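Local coordinates for protein probable glutaminase ybaS (Escherichia coli, PDB 1U60) that catalyses the hydrolysis of L-glutamine to L-glutamate and ammonium, as a homotetrameric glutaminase, at residues Ala44-Asp49 with Leu205-Ala210; Asp57-Phe62 with Leu199-Glu204. One frame throughout, in Å; residues are numbered along the deposited sequence.

Interaction 1 of 2, residues Ala44-Asp49 with Leu205-Ala210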
loop_
_atom_site.group_PDB
_atom_site.type_symbol
_atom_site.label_atom_id
_atom_site.label_comp_id
_atom_site.label_asym_id
_atom_site.label_seq_id
_atom_site.Cartn_x
_atom_site.Cartn_y
_atom_site.Cartn_z
ATOM N N ALA A 44 11.456 -20.346 -4.445
ATOM C CA ALA A 44 12.856 -19.980 -4.694
ATOM C C ALA A 44 13.202 -18.605 -4.149
ATOM O O ALA A 44 12.380 -17.724 -4.111
ATOM C CB ALA A 44 13.195 -19.996 -6.211
ATOM N N ILE A 45 14.497 -18.435 -3.839
ATOM C CA ILE A 45 15.126 -17.167 -3.564
ATOM C C ILE A 45 16.234 -16.937 -4.603
ATOM O O ILE A 45 17.004 -17.832 -4.942
ATOM C CB ILE A 45 15.810 -17.210 -2.192
ATOM C CG1 ILE A 45 14.806 -17.298 -1.051
ATOM C CG2 ILE A 45 16.761 -16.042 -2.012
ATOM C CD1 ILE A 45 15.404 -17.669 0.309
ATOM N N VAL A 46 16.285 -15.707 -5.118
ATOM C CA VAL A 46 17.428 -15.226 -5.840
ATOM C C VAL A 46 17.912 -13.964 -5.127
ATOM O O VAL A 46 17.174 -12.997 -4.997
ATOM C CB VAL A 46 17.119 -14.947 -7.301
ATOM C CG1 VAL A 46 18.406 -14.334 -7.969
ATOM C CG2 VAL A 46 16.701 -16.255 -8.004
ATOM N N THR A 47 19.154 -13.978 -4.643
ATOM C CA THR A 47 19.659 -12.849 -3.848
ATOM C C THR A 47 20.239 -11.781 -4.749
ATOM O O THR A 47 20.541 -12.045 -5.897
ATOM C CB THR A 47 20.762 -13.281 -2.836
ATOM O OG1 THR A 47 21.994 -13.611 -3.511
ATOM C CG2 THR A 47 20.339 -14.569 -2.101
ATOM N N CYS A 48 20.411 -10.590 -4.185
ATOM C CA CYS A 48 21.034 -9.476 -4.891
ATOM C C CYS A 48 22.467 -9.736 -5.259
ATOM O O CYS A 48 23.027 -9.053 -6.130
ATOM C CB CYS A 48 20.919 -8.207 -4.052
ATOM S SG CYS A 48 19.217 -7.676 -4.133
ATOM N N ASP A 49 23.072 -10.735 -4.641
ATOM C CA ASP A 49 24.416 -11.170 -5.035
ATOM C C ASP A 49 24.465 -12.314 -6.028
ATOM O O ASP A 49 25.545 -12.794 -6.336
ATOM C CB ASP A 49 25.271 -11.497 -3.795
ATOM C CG ASP A 49 25.596 -10.258 -2.994
ATOM O OD1 ASP A 49 25.975 -9.244 -3.635
ATOM O OD2 ASP A 49 25.462 -10.176 -1.746
ATOM N N LEU A 205 11.090 -16.250 -12.095
ATOM C CA LEU A 205 10.241 -15.289 -11.371
ATOM C C LEU A 205 10.972 -14.633 -10.223
ATOM O O LEU A 205 10.895 -13.413 -10.051
ATOM C CB LEU A 205 8.952 -15.940 -10.934
ATOM C CG LEU A 205 7.923 -15.097 -10.189
ATOM C CD1 LEU A 205 7.591 -13.861 -11.048
ATOM C CD2 LEU A 205 6.653 -15.854 -9.867
ATOM N N ALA A 206 11.680 -15.426 -9.432
ATOM C CA ALA A 206 12.498 -14.901 -8.355
ATOM C C ALA A 206 13.587 -13.986 -8.843
ATOM O O ALA A 206 13.961 -13.053 -8.155
ATOM C CB ALA A 206 13.075 -16.019 -7.478
ATOM N N THR A 207 14.086 -14.228 -10.066
ATOM C CA THR A 207 15.070 -13.354 -10.670
ATOM C C THR A 207 14.509 -11.972 -10.996
ATOM O O THR A 207 15.175 -10.975 -10.775
ATOM C CB THR A 207 15.622 -14.018 -11.933
ATOM O OG1 THR A 207 16.251 -15.269 -11.602
ATOM C CG2 THR A 207 16.697 -13.149 -12.532
ATOM N N LEU A 208 13.282 -11.918 -11.538
ATOM C CA LEU A 208 12.576 -10.646 -11.721
ATOM C C LEU A 208 12.570 -9.908 -10.389
ATOM O O LEU A 208 12.921 -8.717 -10.340
ATOM C CB LEU A 208 11.164 -10.886 -12.206
ATOM C CG LEU A 208 10.148 -9.705 -12.133
ATOM C CD1 LEU A 208 10.622 -8.466 -12.890
ATOM C CD2 LEU A 208 8.781 -10.101 -12.618
ATOM N N GLY A 209 12.215 -10.604 -9.320
ATOM C CA GLY A 209 12.250 -10.009 -7.985
ATOM C C GLY A 209 13.617 -9.496 -7.552
ATOM O O GLY A 209 13.715 -8.421 -6.964
ATOM N N ALA A 210 14.663 -10.277 -7.841
ATOM C CA ALA A 210 16.000 -9.960 -7.451
ATOM C C ALA A 210 16.542 -8.764 -8.258
ATOM O O ALA A 210 17.277 -7.948 -7.735
ATOM C CB ALA A 210 16.893 -11.131 -7.607
#
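Ala206 O accepts the helical bond of Ala210 N at 2.9 Å, and Val46 CB packs on the same oxygen at 3.8 Å from the strand. No hydrogen bond joins Ala44-Asp49 to Leu205-Ala210; the contact is one of van der Waals packing. Val46 sits between two alanines one helical turn apart. Its CG1, anti to the backbone N (chi1 176°), meets Ala210 CB at 3.6 Å, while CG2 lies 3.7 Å from Ala206 CB and also touches Thr207 OG1, a hydroxyl hydrogen-bonded to Ile203 O. The methyl of Ala210 is pressed against the strand backbone as well, 3.2 Å from Val46 O, which is tight. Toward the start of the strand, Ala44 CB faces Ala206 CB at 4.2 Å. Such small side chains let the axes of strand 44-47 and helix 205-210 approach to 7.1 Å, crossing at -34°. Ile45 and Thr47 point away from helix 202-213 and touch helix 4-18 on the other face of the sheet. This layering, with helices on both faces of a five-stranded antiparallel sheet, is that of the beta-lactamase-like fold, in keeping with the clan of the glutaminase family.

Interaction 2 of 2, residues Asp57-Phe62 with Leu199-Glu204. With EDO (1,2-ethanediol), chain I.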
loop_
_atom_site.group_PDB
_atom_site.type_symbol
_atom_site.label_atom_id
_atom_site.label_comp_id
_atom_site.label_asym_id
_atom_site.label_seq_id
_atom_site.Cartn_x
_atom_site.Cartn_y
_atom_site.Cartn_z
ATOM N N ASP A 57 9.366 -27.988 -7.743
ATOM C CA ASP A 57 9.340 -28.020 -9.202
ATOM C C ASP A 57 9.820 -26.690 -9.818
ATOM O O ASP A 57 9.154 -26.090 -10.627
ATOM C CB ASP A 57 7.908 -28.300 -9.677
ATOM C CG ASP A 57 7.359 -29.617 -9.146
ATOM O OD1 ASP A 57 7.811 -30.672 -9.661
ATOM O OD2 ASP A 57 6.480 -29.677 -8.247
ATOM N N SER A 58 10.980 -26.243 -9.404
ATOM C CA SER A 58 11.418 -24.886 -9.642
ATOM C C SER A 58 11.895 -24.575 -11.076
ATOM O O SER A 58 12.120 -23.406 -11.398
ATOM C CB SER A 58 12.494 -24.522 -8.622
ATOM O OG SER A 58 13.649 -25.335 -8.779
ATOM N N ASP A 59 12.080 -25.607 -11.902
ATOM C CA ASP A 59 12.339 -25.432 -13.335
ATOM C C ASP A 59 11.077 -25.424 -14.216
ATOM O O ASP A 59 11.158 -25.091 -15.392
ATOM C CB ASP A 59 13.272 -26.551 -13.821
ATOM C CG ASP A 59 13.819 -26.295 -15.196
ATOM O OD1 ASP A 59 14.667 -25.372 -15.333
ATOM O OD2 ASP A 59 13.455 -26.951 -16.190
ATOM N N TYR A 60 9.925 -25.820 -13.661
ATOM C CA TYR A 60 8.701 -25.967 -14.426
ATOM C C TYR A 60 8.201 -24.601 -14.883
ATOM O O TYR A 60 7.951 -23.742 -14.029
ATOM C CB TYR A 60 7.627 -26.654 -13.605
ATOM C CG TYR A 60 6.446 -27.045 -14.447
ATOM C CD1 TYR A 60 6.384 -28.297 -15.040
ATOM C CD2 TYR A 60 5.389 -26.148 -14.657
ATOM C CE1 TYR A 60 5.296 -28.664 -15.845
ATOM C CE2 TYR A 60 4.281 -26.504 -15.440
ATOM C CZ TYR A 60 4.243 -27.759 -16.031
ATOM O OH TYR A 60 3.162 -28.164 -16.822
ATOM N N ARG A 61 8.054 -24.422 -16.208
ATOM C CA ARG A 61 7.709 -23.105 -16.769
ATOM C C ARG A 61 6.187 -22.984 -16.920
ATOM O O ARG A 61 5.541 -23.803 -17.597
ATOM C CB ARG A 61 8.395 -22.879 -18.082
ATOM C CG ARG A 61 9.929 -22.796 -18.021
ATOM C CD ARG A 61 10.677 -23.184 -19.440
ATOM N NE ARG A 61 12.168 -23.267 -19.242
ATOM C CZ ARG A 61 12.798 -22.162 -18.846
ATOM N NH1 ARG A 61 12.048 -21.102 -18.736
ATOM N NH2 ARG A 61 14.105 -22.072 -18.589
ATOM N N PHE A 62 5.630 -21.960 -16.246
ATOM C CA PHE A 62 4.186 -21.716 -16.153
ATOM C C PHE A 62 3.927 -20.343 -16.803
ATOM O O PHE A 62 4.857 -19.560 -17.033
ATOM C CB PHE A 62 3.673 -21.711 -14.682
ATOM C CG PHE A 62 4.438 -20.765 -13.750
ATOM C CD1 PHE A 62 5.580 -21.207 -13.067
ATOM C CD2 PHE A 62 4.025 -19.467 -13.564
ATOM C CE1 PHE A 62 6.292 -20.377 -12.254
ATOM C CE2 PHE A 62 4.702 -18.635 -12.726
ATOM C CZ PHE A 62 5.853 -19.062 -12.074
ATOM N N LEU A 199 6.120 -17.944 -20.876
ATOM C CA LEU A 199 6.326 -18.928 -19.834
ATOM C C LEU A 199 7.631 -18.698 -19.093
ATOM O O LEU A 199 8.646 -18.348 -19.704
ATOM C CB LEU A 199 6.383 -20.319 -20.450
ATOM C CG LEU A 199 5.191 -20.763 -21.322
ATOM C CD1 LEU A 199 5.344 -22.232 -21.702
ATOM C CD2 LEU A 199 3.873 -20.608 -20.607
ATOM N N LEU A 200 7.583 -18.799 -17.763
ATOM C CA LEU A 200 8.796 -18.754 -16.962
ATOM C C LEU A 200 8.707 -19.701 -15.774
ATOM O O LEU A 200 7.607 -20.112 -15.389
ATOM C CB LEU A 200 9.073 -17.328 -16.490
ATOM C CG LEU A 200 8.346 -16.840 -15.239
ATOM C CD1 LEU A 200 8.907 -15.452 -14.906
ATOM C CD2 LEU A 200 6.769 -16.878 -15.368
ATOM N N ASN A 201 9.852 -20.057 -15.176
ATOM C CA ASN A 201 9.842 -20.921 -14.022
ATOM C C ASN A 201 10.016 -20.133 -12.735
ATOM O O ASN A 201 10.128 -18.894 -12.746
ATOM C CB ASN A 201 10.845 -22.064 -14.113
ATOM C CG ASN A 201 12.235 -21.622 -14.221
ATOM O OD1 ASN A 201 12.661 -20.639 -13.584
ATOM N ND2 ASN A 201 13.028 -22.362 -15.044
ATOM N N THR A 202 10.027 -20.829 -11.635
ATOM C CA THR A 202 10.013 -20.141 -10.346
ATOM C C THR A 202 11.333 -19.396 -10.101
ATOM O O THR A 202 11.341 -18.346 -9.442
ATOM C CB THR A 202 9.705 -21.120 -9.251
ATOM O OG1 THR A 202 8.375 -21.638 -9.460
ATOM C CG2 THR A 202 9.631 -20.458 -7.856
ATOM N N ILE A 203 12.443 -19.968 -10.573
ATOM C CA ILE A 203 13.728 -19.288 -10.456
ATOM C C ILE A 203 13.732 -18.009 -11.271
ATOM O O ILE A 203 14.272 -17.001 -10.838
ATOM C CB ILE A 203 14.875 -20.268 -10.746
ATOM C CG1 ILE A 203 15.013 -21.195 -9.515
ATOM C CG2 ILE A 203 16.194 -19.550 -10.918
ATOM C CD1 ILE A 203 15.859 -22.372 -9.724
ATOM N N GLU A 204 13.186 -18.075 -12.486
ATOM C CA GLU A 204 13.070 -16.902 -13.338
ATOM C C GLU A 204 12.194 -15.832 -12.716
ATOM O O GLU A 204 12.540 -14.659 -12.735
ATOM C CB GLU A 204 12.573 -17.323 -14.706
ATOM C CG GLU A 204 13.695 -18.079 -15.426
ATOM C CD GLU A 204 13.251 -18.878 -16.660
ATOM O OE1 GLU A 204 12.023 -19.141 -16.855
ATOM O OE2 GLU A 204 14.193 -19.292 -17.403
HETATM C C1 EDO I . 16.804 -23.323 -13.474
HETATM O O1 EDO I . 15.625 -24.148 -13.245
HETATM C C2 EDO I . 16.447 -21.925 -13.977
HETATM O O2 EDO I . 15.994 -21.857 -15.343
HETATM O O HOH W 1 8.673 -23.502 -11.574
#
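A capping box starts helix 202-213, and both its residues also meet the loop Asp57-Phe62: Asn201 lies against the turn at Ser58 and Asp59, and Glu204 pairs with Arg61. Glu204 N points nearly straight at Asn201 OD1 (2.8 Å), and Asn201 N returns a bond to Glu204 OE1 at 2.9 Å, on the anti side of the carboxylate. The Asn201 amide swings between its own backbone N and carbonyl carbon (chi1 61°), which leaves ND2 over one face of the Arg61 guanidinium. That ND2 gives a weak bond to Asp59 O and a straight one to O2 of a 1,2-ethanediol (3.0 Å), probably from the crystallisation liquor, whose O1 donates to Asp59 OD1. Arg61 NH1 lies 2.7 Å from Glu204 OE1, short but poorly angled and so weak as a hydrogen bond within the salt bridge; the better-angled bond runs from NH2 to the syn side of OE2 at 3.0 Å. Asn201 N and Arg61 NH2 are both tilted 32° out of the carboxylate plane, and guanidinium and carboxylate planes are 46° apart, so the salt bridge is twisted. This pairing and the cap together fix the carboxylate, and the helix start probably favours its ionised form. Next to the cap, strands 62-63 and 198-200 run antiparallel in a three-stranded sheet completed by 152-153. Phe62 and Leu200 are a hydrogen-bonded pair, with Phe62 N to Leu200 O at 2.8 Å and Leu200 N to Phe62 O at 2.9 Å. Leu200 O also lies over one face of the Phe62 ring, and Leu200 CD2 makes an off-centre CH-pi contact, 4.2 Å from its centroid. Phe62 further stacks with Phe279. Across the type I turn Asp57-Tyr60, a water donates to Asp57 O and Tyr60 O and accepts from Thr202 OG1, tying turn to helix.

From the N terminus the chain passes through strand 42-47, strand 52-56 and the turn that leads into strand 62-63, and so supplies the first segments of both interactions in quick succession. A long, mostly helical excursion follows before strand 198-200 and helix 202-213 return. Interaction 2 closes the inner loop, at 57-62 with 199-204, and interaction 1 closes the outer one, at 44-49 with 205-210; the two nest without crossing. Helix 202-213 serves both, its start held by the loop and its next turns lying on the five-stranded sheet. Where they adjoin, Ala44 CB packs 4.0 Å from Ile203 CG1, and Leu200 CD1 lies 3.6 Å from Leu205 N.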